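Local coordinates for protein intracellular serine protease (Bacillus licheniformis, PDB 4ZOQ) that probably acts as a subtilisin-like serine endopeptidase of the S8 family, cleaving lanthipeptide precursors, at residues 7-12 with 18-23; 24-27 with 32-35; 88-93 with 278-283; 207-212 with 328-333. All coordinates share one frame; numbering follows the deposited sequence.

How the contacts relate
The four contacts show how a subtilase core gathers its peripheral segments. Contact 3, about 3 Å from the centre of the chain, pairs the two helices beside the predicted charge relay residues Asp51, His86 and Ser276; the side chain of Thr90 comes about 3 Å from that of Asp51. Contacts 1 and 2 follow one another along the N-terminal region, their centres about 9 Å apart, with the Tyr33 ring meeting Pro9. Contact 2 reaches the core where Phe25 CZ lies 3.4 Å from Met93 CE. Contact 4, its centre about 15 Å from that of contact 3, touches it where Val331 CG2 is 3.9 Å from Val282 CG2, and Lys207 lies against Trp24 of contact 2.

Contact 1 of 4, residues 7-12 with 18-23; sequences GSPAWG and ELKEYL
In the N-terminal region of this subtilase, before helix 24-30, Pro9 and Trp11 of the irregular chain 7-12 meet Leu23, which stands at the N-cap position of that helix. The two methyls of Leu23 divide the work. CD1 rests on the pyrrolidine of Pro9, 3.6 Å from its CG, while CD2 lies over one face of the indole, 4.0 Å from the centroid of the six-membered ring of Trp11. That approach is 28° off the ring normal and makes a CH-pi contact, with Trp11 CZ3 the atom nearest to Leu23 CD2. Three residues earlier, Lys20 projects from the 3-10 turn as an extended chain. Its CE passes Pro9 CD at 3.9 Å, nearly at right angles to the proline, and its NZ ends 3.6 Å from Ser8 CB. CG of Trp11 is anti to its carbonyl carbon (chi1 -60°), which places the indole beside the backbone N. Ile96 of helix 86-97 touches Pro9, Trp11 and Leu23 alike, and Leu247 and Thr249 of strand 246-249 also meet Trp11. Between the segments the contact is dispersive: shape and a pi face, rather than polar bonding, join chain to turn, the lysine contributing its methylenes, with NZ near Ser8 CB.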
loop_
_atom_site.group_PDB
_atom_site.type_symbol
_atom_site.label_atom_id
_atom_site.label_comp_id
_atom_site.label_asym_id
_atom_site.label_seq_id
_atom_site.Cartn_x
_atom_site.Cartn_y
_atom_site.Cartn_z
ATOM N N GLY B 7 -4.748 -22.343 -18.230
ATOM C CA GLY B 7 -5.042 -21.047 -17.637
ATOM C C GLY B 7 -3.953 -20.052 -17.949
ATOM O O GLY B 7 -2.780 -20.424 -18.086
ATOM N N SER B 8 -4.330 -18.778 -18.024
ATOM C CA SER B 8 -3.372 -17.732 -18.336
ATOM C C SER B 8 -3.676 -16.433 -17.600
ATOM O O SER B 8 -4.812 -16.193 -17.210
ATOM C CB SER B 8 -3.334 -17.494 -19.844
ATOM O OG SER B 8 -4.615 -17.120 -20.303
ATOM N N PRO B 9 -2.640 -15.603 -17.402
ATOM C CA PRO B 9 -2.767 -14.343 -16.684
ATOM C C PRO B 9 -3.768 -13.427 -17.327
ATOM O O PRO B 9 -3.931 -13.475 -18.530
ATOM C CB PRO B 9 -1.352 -13.752 -16.757
ATOM C CG PRO B 9 -0.652 -14.517 -17.760
ATOM C CD PRO B 9 -1.236 -15.877 -17.739
ATOM N N ALA B 10 -4.427 -12.606 -16.517
ATOM C CA ALA B 10 -5.411 -11.663 -17.018
ATOM C C ALA B 10 -4.747 -10.638 -17.941
ATOM O O ALA B 10 -5.377 -10.144 -18.886
ATOM C CB ALA B 10 -6.129 -10.980 -15.859
ATOM N N TRP B 11 -3.463 -10.364 -17.701
ATOM C CA TRP B 11 -2.751 -9.380 -18.503
ATOM C C TRP B 11 -2.662 -9.854 -19.938
ATOM O O TRP B 11 -2.508 -11.042 -20.203
ATOM C CB TRP B 11 -1.341 -9.134 -17.967
ATOM C CG TRP B 11 -1.264 -8.614 -16.564
ATOM C CD1 TRP B 11 -2.290 -8.213 -15.786
ATOM C CD2 TRP B 11 -0.068 -8.427 -15.791
ATOM N NE1 TRP B 11 -1.823 -7.809 -14.561
ATOM C CE2 TRP B 11 -0.461 -7.926 -14.542
ATOM C CE3 TRP B 11 1.289 -8.651 -16.030
ATOM C CZ2 TRP B 11 0.463 -7.642 -13.532
ATOM C CZ3 TRP B 11 2.201 -8.352 -15.032
ATOM C CH2 TRP B 11 1.785 -7.858 -13.800
ATOM N N GLY B 12 -2.732 -8.907 -20.867
ATOM C CA GLY B 12 -2.646 -9.214 -22.278
ATOM C C GLY B 12 -1.257 -9.663 -22.677
ATOM O O GLY B 12 -1.127 -10.458 -23.609
ATOM N N GLU B 18 5.831 -16.100 -23.809
ATOM C CA GLU B 18 7.021 -16.305 -22.984
ATOM C C GLU B 18 7.058 -15.417 -21.735
ATOM O O GLU B 18 7.749 -15.726 -20.765
ATOM C CB GLU B 18 8.265 -16.028 -23.854
ATOM C CG GLU B 18 9.607 -15.728 -23.135
ATOM C CD GLU B 18 10.116 -16.849 -22.240
ATOM O OE1 GLU B 18 9.773 -18.032 -22.484
ATOM O OE2 GLU B 18 10.871 -16.534 -21.288
ATOM N N LEU B 19 6.206 -14.404 -21.693
ATOM C CA LEU B 19 6.170 -13.528 -20.534
ATOM C C LEU B 19 5.553 -14.221 -19.310
ATOM O O LEU B 19 5.674 -13.734 -18.194
ATOM C CB LEU B 19 5.417 -12.253 -20.861
ATOM C CG LEU B 19 6.075 -11.422 -21.959
ATOM C CD1 LEU B 19 5.360 -10.088 -22.069
ATOM C CD2 LEU B 19 7.562 -11.243 -21.723
ATOM N N LYS B 20 4.870 -15.344 -19.525
ATOM C CA LYS B 20 4.301 -16.100 -18.410
ATOM C C LYS B 20 5.381 -16.576 -17.451
ATOM O O LYS B 20 5.131 -16.752 -16.264
ATOM C CB LYS B 20 3.495 -17.293 -18.920
ATOM C CG LYS B 20 2.251 -16.881 -19.705
ATOM C CD LYS B 20 1.466 -18.079 -20.242
ATOM C CE LYS B 20 0.186 -17.592 -20.923
ATOM N NZ LYS B 20 -0.518 -18.666 -21.672
ATOM N N GLU B 21 6.599 -16.745 -17.946
ATOM C CA GLU B 21 7.685 -17.171 -17.069
ATOM C C GLU B 21 7.930 -16.200 -15.895
ATOM O O GLU B 21 8.332 -16.617 -14.817
ATOM C CB GLU B 21 8.974 -17.337 -17.874
ATOM C CG GLU B 21 9.002 -18.598 -18.674
ATOM C CD GLU B 21 8.815 -19.811 -17.800
ATOM O OE1 GLU B 21 9.547 -19.939 -16.781
ATOM O OE2 GLU B 21 7.914 -20.617 -18.123
ATOM N N TYR B 22 7.718 -14.909 -16.137
ATOM C CA TYR B 22 7.992 -13.858 -15.157
ATOM C C TYR B 22 6.787 -13.596 -14.258
ATOM O O TYR B 22 6.851 -12.785 -13.322
ATOM C CB TYR B 22 8.392 -12.560 -15.884
ATOM C CG TYR B 22 9.498 -12.761 -16.912
ATOM C CD1 TYR B 22 10.791 -13.104 -16.523
ATOM C CD2 TYR B 22 9.245 -12.594 -18.261
ATOM C CE1 TYR B 22 11.787 -13.293 -17.456
ATOM C CE2 TYR B 22 10.232 -12.764 -19.197
ATOM C CZ TYR B 22 11.499 -13.120 -18.801
ATOM O OH TYR B 22 12.477 -13.298 -19.763
ATOM N N LEU B 23 5.696 -14.299 -14.545
ATOM C CA LEU B 23 4.482 -14.215 -13.759
ATOM C C LEU B 23 4.337 -15.454 -12.867
ATOM O O LEU B 23 3.225 -15.803 -12.447
ATOM C CB LEU B 23 3.271 -14.059 -14.677
ATOM C CG LEU B 23 2.990 -12.637 -15.203
ATOM C CD1 LEU B 23 2.123 -12.667 -16.457
ATOM C CD2 LEU B 23 2.310 -11.800 -14.142
#

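Contact 2 of 4, residues 24-27 with 32-35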
loop_
_atom_site.group_PDB
_atom_site.type_symbol
_atom_site.label_atom_id
_atom_site.label_comp_id
_atom_site.label_asym_id
_atom_site.label_seq_id
_atom_site.Cartn_x
_atom_site.Cartn_y
_atom_site.Cartn_z
ATOM N N TRP B 24 5.470 -16.113 -12.599
ATOM C CA TRP B 24 5.532 -17.281 -11.717
ATOM C C TRP B 24 4.848 -16.993 -10.395
ATOM O O TRP B 24 4.135 -17.869 -9.871
ATOM C CB TRP B 24 6.980 -17.728 -11.456
ATOM C CG TRP B 24 7.837 -16.668 -10.820
ATOM C CD1 TRP B 24 8.645 -15.761 -11.460
ATOM C CD2 TRP B 24 7.952 -16.389 -9.415
ATOM N NE1 TRP B 24 9.277 -14.957 -10.531
ATOM C CE2 TRP B 24 8.854 -15.310 -9.274
ATOM C CE3 TRP B 24 7.382 -16.952 -8.263
ATOM C CZ2 TRP B 24 9.199 -14.782 -8.031
ATOM C CZ3 TRP B 24 7.694 -16.407 -7.029
ATOM C CH2 TRP B 24 8.609 -15.335 -6.920
ATOM N N PHE B 25 5.039 -15.775 -9.871
ATOM C CA PHE B 25 4.393 -15.373 -8.610
ATOM C C PHE B 25 2.854 -15.384 -8.758
ATOM O O PHE B 25 2.137 -15.757 -7.828
ATOM C CB PHE B 25 4.883 -13.991 -8.132
ATOM C CG PHE B 25 4.347 -12.835 -8.944
ATOM C CD1 PHE B 25 4.990 -12.423 -10.101
ATOM C CD2 PHE B 25 3.167 -12.190 -8.570
ATOM C CE1 PHE B 25 4.469 -11.384 -10.863
ATOM C CE2 PHE B 25 2.649 -11.154 -9.329
ATOM C CZ PHE B 25 3.292 -10.759 -10.473
ATOM N N ALA B 26 2.347 -14.981 -9.921
ATOM C CA ALA B 26 0.886 -14.907 -10.119
ATOM C C ALA B 26 0.302 -16.308 -10.269
ATOM O O ALA B 26 -0.742 -16.615 -9.690
ATOM C CB ALA B 26 0.530 -14.042 -11.329
ATOM N N ALA B 27 1.006 -17.164 -11.007
ATOM C CA ALA B 27 0.606 -18.565 -11.148
ATOM C C ALA B 27 0.597 -19.246 -9.778
ATOM O O ALA B 27 -0.286 -20.048 -9.491
ATOM C CB ALA B 27 1.524 -19.311 -12.113
ATOM N N SER B 32 -2.193 -21.392 -10.932
ATOM C CA SER B 32 -2.189 -21.320 -12.398
ATOM C C SER B 32 -3.479 -20.709 -12.938
ATOM O O SER B 32 -4.062 -21.235 -13.873
ATOM C CB SER B 32 -1.946 -22.700 -13.007
ATOM O OG SER B 32 -0.638 -23.142 -12.670
ATOM N N TYR B 33 -3.935 -19.621 -12.307
ATOM C CA TYR B 33 -5.087 -18.824 -12.760
ATOM C C TYR B 33 -6.428 -19.551 -12.633
ATOM O O TYR B 33 -7.423 -19.120 -13.195
ATOM C CB TYR B 33 -4.853 -18.353 -14.198
ATOM C CG TYR B 33 -3.484 -17.749 -14.271
ATOM C CD1 TYR B 33 -3.227 -16.500 -13.708
ATOM C CD2 TYR B 33 -2.422 -18.454 -14.839
ATOM C CE1 TYR B 33 -1.961 -15.963 -13.723
ATOM C CE2 TYR B 33 -1.145 -17.931 -14.854
ATOM C CZ TYR B 33 -0.922 -16.685 -14.295
ATOM O OH TYR B 33 0.328 -16.152 -14.305
ATOM N N ARG B 34 -6.479 -20.622 -11.857
ATOM C CA ARG B 34 -7.750 -21.287 -11.619
ATOM C C ARG B 34 -8.701 -20.425 -10.791
ATOM O O ARG B 34 -9.912 -20.537 -10.926
ATOM C CB ARG B 34 -7.515 -22.611 -10.921
ATOM C CG ARG B 34 -7.076 -23.682 -11.857
ATOM C CD ARG B 34 -6.685 -24.958 -11.106
ATOM N NE ARG B 34 -6.241 -25.962 -12.063
ATOM C CZ ARG B 34 -4.992 -26.098 -12.486
ATOM N NH1 ARG B 34 -4.040 -25.269 -12.048
ATOM N NH2 ARG B 34 -4.701 -27.050 -13.367
ATOM N N THR B 35 -8.145 -19.551 -9.948
ATOM C CA THR B 35 -8.959 -18.680 -9.107
ATOM C C THR B 35 -9.828 -17.729 -9.939
ATOM O O THR B 35 -10.880 -17.298 -9.459
ATOM C CB THR B 35 -8.081 -17.833 -8.118
ATOM O OG1 THR B 35 -7.216 -16.929 -8.832
ATOM C CG2 THR B 35 -7.257 -18.730 -7.221
#
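Tyr33 brings the phenol end of its ring obliquely over Ala26 and Ala27, so that the chain just beyond helix 24-30 folds back over the middle of that short helix in the N-terminal region of this subtilase. The hydroxyl oxygen lies near both alanines, with OH of Tyr33 3.7 Å from Ala26 CB and 3.5 Å from Ala27 N, a packing contact. The flanks of the ring are shared out: CE1 of Tyr33 is 4.0 Å from Ala26 CB, and its CE2 is 4.1 Å from Ala27 CB. CG of Tyr33 stands beside the backbone N, anti to the carbonyl carbon (chi1 -49°), which carries the ring back along the helix. Ser32 and Tyr33 both have left-handed backbone angles, and these turn the chain away from the helical path. Thr30 OG1 assists the reversal by bonding to Tyr33 N and to Ala26 O. The ring also reaches Tyr36, the two phenol planes about 45° apart, while Ile96 of helix 86-97 packs on Ala26. A backbone bond from residue i+5 to residue i closes the turn: Ser32 N donates to Ala27 O over 2.7 Å, nearly straight at 168° and on a lone pair in the carbonyl plane.

Contact 3 of 4, residues 88-93 with 278-283; sequences TQTAGM and AAPQVA
Thr90 OG1 is gripped by two oxygens, OD2 of Asp51 and the backbone O of His86, both residues of the predicted charge relay system; Thr90 is thus placed in the second shell and probably helps to position the aspartate. Its methyl CG2, anti to the backbone N, meets Pro280 CG at 3.6 Å, the two side chains crossing at about a right angle. Pro280, four residues after the predicted nucleophile Ser276 in the subtilase serine signature, also brings its CB 3.5 Å from Thr90 O. One turn on, Met93 CB lies 3.7 Å from Pro280 CG and 4.0 Å from Gln281 CG, so the proline ring fits between Thr90 and Met93. Helix 275-297 is kinked here: the proline has no N-H to give, and Gln281 N keeps only a weak bond, to Ala278 O. The amide of Gln281 is held elsewhere, NE2 by Pro226 O and Leu277 O, and OE1 by Gln29 NE2. The axes of the two short helical segments approach to 8.1 Å at a crossing angle of -37°. Asn135 of strand 133-136 touches both Thr90 and Pro280, while Val202 and Ser204 of strand 200-205 pack on Ala278, and Ala225 of strand 221-226 on Ala278 and Gln281.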
loop_
_atom_site.group_PDB
_atom_site.type_symbol
_atom_site.label_atom_id
_atom_site.label_comp_id
_atom_site.label_asym_id
_atom_site.label_seq_id
_atom_site.Cartn_x
_atom_site.Cartn_y
_atom_site.Cartn_z
ATOM N N THR B 88 1.493 2.300 -10.733
ATOM C CA THR B 88 1.106 1.381 -11.803
ATOM C C THR B 88 1.671 -0.011 -11.585
ATOM O O THR B 88 1.020 -1.002 -11.890
ATOM C CB THR B 88 1.541 1.914 -13.171
ATOM O OG1 THR B 88 0.902 3.176 -13.376
ATOM C CG2 THR B 88 1.127 0.976 -14.287
ATOM N N GLN B 89 2.890 -0.095 -11.072
ATOM C CA GLN B 89 3.423 -1.412 -10.756
ATOM C C GLN B 89 2.613 -2.033 -9.594
ATOM O O GLN B 89 2.200 -3.197 -9.663
ATOM C CB GLN B 89 4.905 -1.321 -10.403
ATOM C CG GLN B 89 5.733 -0.766 -11.548
ATOM C CD GLN B 89 7.215 -0.703 -11.226
ATOM O OE1 GLN B 89 7.652 0.120 -10.424
ATOM N NE2 GLN B 89 7.992 -1.594 -11.838
ATOM N N THR B 90 2.335 -1.232 -8.566
ATOM C CA THR B 90 1.545 -1.688 -7.427
ATOM C C THR B 90 0.139 -2.121 -7.887
ATOM O O THR B 90 -0.331 -3.215 -7.557
ATOM C CB THR B 90 1.462 -0.599 -6.355
ATOM O OG1 THR B 90 2.791 -0.209 -5.980
ATOM C CG2 THR B 90 0.710 -1.078 -5.137
ATOM N N ALA B 91 -0.490 -1.298 -8.713
ATOM C CA ALA B 91 -1.827 -1.607 -9.236
ATOM C C ALA B 91 -1.905 -2.978 -9.936
ATOM O O ALA B 91 -2.876 -3.718 -9.783
ATOM C CB ALA B 91 -2.258 -0.504 -10.201
ATOM N N GLY B 92 -0.894 -3.293 -10.741
ATOM C CA GLY B 92 -0.875 -4.551 -11.446
ATOM C C GLY B 92 -0.865 -5.735 -10.502
ATOM O O GLY B 92 -1.457 -6.768 -10.813
ATOM N N MET B 93 -0.264 -5.592 -9.325
ATOM C CA MET B 93 -0.230 -6.744 -8.446
ATOM C C MET B 93 -1.604 -6.995 -7.837
ATOM O O MET B 93 -1.979 -8.155 -7.621
ATOM C CB MET B 93 0.814 -6.589 -7.354
ATOM C CG MET B 93 2.220 -6.450 -7.869
ATOM S SD MET B 93 2.587 -7.567 -9.211
ATOM C CE MET B 93 4.344 -7.904 -8.889
ATOM N N ALA B 278 4.727 -6.808 -2.816
ATOM C CA ALA B 278 4.184 -7.900 -2.037
ATOM C C ALA B 278 2.891 -7.488 -1.410
ATOM O O ALA B 278 1.915 -8.237 -1.481
ATOM C CB ALA B 278 5.168 -8.372 -0.974
ATOM N N ALA B 279 2.882 -6.302 -0.799
ATOM C CA ALA B 279 1.687 -5.822 -0.106
ATOM C C ALA B 279 0.401 -5.841 -0.967
ATOM O O ALA B 279 -0.640 -6.289 -0.477
ATOM C CB ALA B 279 1.927 -4.437 0.474
ATOM N N PRO B 280 0.456 -5.345 -2.222
ATOM C CA PRO B 280 -0.772 -5.365 -3.026
ATOM C C PRO B 280 -1.281 -6.767 -3.414
ATOM O O PRO B 280 -2.491 -6.915 -3.681
ATOM C CB PRO B 280 -0.385 -4.580 -4.288
ATOM C CG PRO B 280 1.098 -4.572 -4.321
ATOM C CD PRO B 280 1.525 -4.583 -2.886
ATOM N N GLN B 281 -0.399 -7.774 -3.398
ATOM C CA GLN B 281 -0.821 -9.140 -3.639
ATOM C C GLN B 281 -1.740 -9.599 -2.513
ATOM O O GLN B 281 -2.708 -10.303 -2.747
ATOM C CB GLN B 281 0.367 -10.076 -3.783
ATOM C CG GLN B 281 1.157 -9.843 -5.043
ATOM C CD GLN B 281 2.338 -10.781 -5.160
ATOM O OE1 GLN B 281 2.170 -12.014 -5.119
ATOM N NE2 GLN B 281 3.549 -10.216 -5.295
ATOM N N VAL B 282 -1.414 -9.205 -1.293
ATOM C CA VAL B 282 -2.251 -9.471 -0.141
ATOM C C VAL B 282 -3.527 -8.610 -0.186
ATOM O O VAL B 282 -4.620 -9.087 0.114
ATOM C CB VAL B 282 -1.465 -9.217 1.183
ATOM C CG1 VAL B 282 -2.313 -9.589 2.417
ATOM C CG2 VAL B 282 -0.167 -9.993 1.162
ATOM N N ALA B 283 -3.387 -7.341 -0.558
ATOM C CA ALA B 283 -4.556 -6.492 -0.692
ATOM C C ALA B 283 -5.495 -7.079 -1.763
ATOM O O ALA B 283 -6.719 -7.171 -1.540
ATOM C CB ALA B 283 -4.157 -5.069 -1.037
#

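Contact 4 of 4, residues 207-212 with 328-333; sequences KSNNIS and YGEVRA
Glu330 sends its side chain from the 328-333 segment toward Asn209, with CB pointing at the loop 207-212. CG is anti to the backbone N (chi1 -177°) and the rest of the chain is extended, which carries the carboxylate to the Asn209 amide. The stem touches Pro226, Leu317 and Lys28 of helix 24-30, a lysine that also touches Asn209. At the tip, Glu330 OE1 comes within 2.6 Å of the atom modelled as Asn209 OD1; the amide is probably turned over in the model, and set the other way it may give a hydrogen bond. The amide and carboxylate planes stand 79° apart. OE2 of Glu330 has a weak hydrogen bond from Asn205 ND2. In the subtilase fold this joins the loop between strands 200-205 and 221-226 to the chain leading into the C-terminal helix 333-338. That chain runs beside strand 221-226, where Gly329 and Val331 each form backbone hydrogen bonds with Thr224. Asn209 itself sits in an ST turn, in which Asn210 N donates to Ser208 OG over 3.3 Å. Glu232 adds a second tie to this turn, bonding Ser208 OG through OE2 and Asn210 ND2 through OE1.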
loop_
_atom_site.group_PDB
_atom_site.type_symbol
_atom_site.label_atom_id
_atom_site.label_comp_id
_atom_site.label_asym_id
_atom_site.label_seq_id
_atom_site.Cartn_x
_atom_site.Cartn_y
_atom_site.Cartn_z
ATOM N N LYS B 207 10.951 -16.874 -4.985
ATOM C CA LYS B 207 10.321 -18.019 -5.643
ATOM C C LYS B 207 10.539 -19.279 -4.810
ATOM O O LYS B 207 9.645 -20.092 -4.675
ATOM C CB LYS B 207 10.893 -18.220 -7.041
ATOM C CG LYS B 207 10.367 -19.443 -7.778
ATOM C CD LYS B 207 11.156 -19.633 -9.082
ATOM C CE LYS B 207 10.808 -18.575 -10.099
ATOM N NZ LYS B 207 11.389 -18.882 -11.412
ATOM N N SER B 208 11.701 -19.383 -4.176
ATOM C CA SER B 208 12.038 -20.552 -3.360
ATOM C C SER B 208 11.345 -20.536 -2.014
ATOM O O SER B 208 11.418 -21.509 -1.276
ATOM C CB SER B 208 13.540 -20.602 -3.122
ATOM O OG SER B 208 13.918 -19.484 -2.342
ATOM N N ASN B 209 10.682 -19.416 -1.719
ATOM C CA ASN B 209 10.013 -19.141 -0.441
ATOM C C ASN B 209 10.960 -18.666 0.647
ATOM O O ASN B 209 10.501 -18.385 1.756
ATOM C CB ASN B 209 9.182 -20.313 0.087
ATOM C CG ASN B 209 7.947 -20.532 -0.729
ATOM O OD1 ASN B 209 7.395 -19.578 -1.280
ATOM N ND2 ASN B 209 7.447 -21.759 -0.752
ATOM N N ASN B 210 12.255 -18.588 0.342
ATOM C CA ASN B 210 13.166 -17.884 1.237
ATOM C C ASN B 210 12.797 -16.394 1.285
ATOM O O ASN B 210 12.296 -15.830 0.311
ATOM C CB ASN B 210 14.616 -18.001 0.778
ATOM C CG ASN B 210 15.165 -19.402 0.902
ATOM O OD1 ASN B 210 14.688 -20.214 1.709
ATOM N ND2 ASN B 210 16.200 -19.695 0.114
ATOM N N ILE B 211 13.080 -15.735 2.398
ATOM C CA ILE B 211 12.739 -14.324 2.473
ATOM C C ILE B 211 13.605 -13.593 1.460
ATOM O O ILE B 211 14.751 -13.987 1.229
ATOM C CB ILE B 211 12.957 -13.736 3.899
ATOM C CG1 ILE B 211 12.145 -12.435 4.078
ATOM C CG2 ILE B 211 14.470 -13.518 4.189
ATOM C CD1 ILE B 211 10.636 -12.677 4.237
ATOM N N SER B 212 13.056 -12.552 0.834
ATOM C CA SER B 212 13.862 -11.678 -0.015
ATOM C C SER B 212 14.863 -11.018 0.917
ATOM O O SER B 212 14.498 -10.631 2.025
ATOM C CB SER B 212 13.013 -10.633 -0.733
ATOM O OG SER B 212 12.026 -11.222 -1.589
ATOM N N TYR B 328 2.727 -14.457 9.896
ATOM C CA TYR B 328 1.917 -15.680 9.847
ATOM C C TYR B 328 2.291 -16.530 8.647
ATOM O O TYR B 328 1.857 -17.667 8.548
ATOM C CB TYR B 328 0.422 -15.363 9.774
ATOM C CG TYR B 328 -0.127 -14.705 11.008
ATOM C CD1 TYR B 328 -0.230 -15.412 12.203
ATOM C CD2 TYR B 328 -0.526 -13.377 10.995
ATOM C CE1 TYR B 328 -0.724 -14.823 13.344
ATOM C CE2 TYR B 328 -1.020 -12.768 12.145
ATOM C CZ TYR B 328 -1.114 -13.498 13.316
ATOM O OH TYR B 328 -1.602 -12.916 14.465
ATOM N N GLY B 329 3.036 -15.959 7.699
ATOM C CA GLY B 329 3.505 -16.720 6.549
ATOM C C GLY B 329 3.122 -16.137 5.193
ATOM O O GLY B 329 2.642 -14.982 5.075
ATOM N N GLU B 330 3.315 -16.940 4.154
ATOM C CA GLU B 330 3.039 -16.493 2.798
ATOM C C GLU B 330 1.585 -16.642 2.419
ATOM O O GLU B 330 1.003 -17.736 2.541
ATOM C CB GLU B 330 3.877 -17.264 1.803
ATOM C CG GLU B 330 3.704 -16.803 0.363
ATOM C CD GLU B 330 4.640 -17.563 -0.543
ATOM O OE1 GLU B 330 5.515 -18.247 0.016
ATOM O OE2 GLU B 330 4.554 -17.454 -1.782
ATOM N N VAL B 331 0.991 -15.518 2.036
ATOM C CA VAL B 331 -0.365 -15.483 1.519
ATOM C C VAL B 331 -0.492 -16.185 0.165
ATOM O O VAL B 331 0.320 -15.985 -0.717
ATOM C CB VAL B 331 -0.875 -14.016 1.385
ATOM C CG1 VAL B 331 -2.172 -13.953 0.554
ATOM C CG2 VAL B 331 -1.083 -13.426 2.762
ATOM N N ARG B 332 -1.518 -17.005 0.014
ATOM C CA ARG B 332 -1.817 -17.658 -1.264
ATOM C C ARG B 332 -3.297 -17.513 -1.534
ATOM O O ARG B 332 -4.127 -18.094 -0.817
ATOM C CB ARG B 332 -1.403 -19.130 -1.263
ATOM C CG ARG B 332 0.118 -19.353 -1.160
ATOM C CD ARG B 332 0.390 -20.839 -0.925
ATOM N NE ARG B 332 -0.243 -21.250 0.333
ATOM C CZ ARG B 332 -0.207 -22.482 0.839
ATOM N NH1 ARG B 332 0.429 -23.448 0.172
ATOM N NH2 ARG B 332 -0.820 -22.744 2.004
ATOM N N ALA B 333 -3.637 -16.736 -2.560
ATOM C CA ALA B 333 -5.042 -16.429 -2.841
ATOM C C ALA B 333 -5.904 -17.684 -3.032
ATOM O O ALA B 333 -7.004 -17.738 -2.492
ATOM C CB ALA B 333 -5.140 -15.541 -4.076
#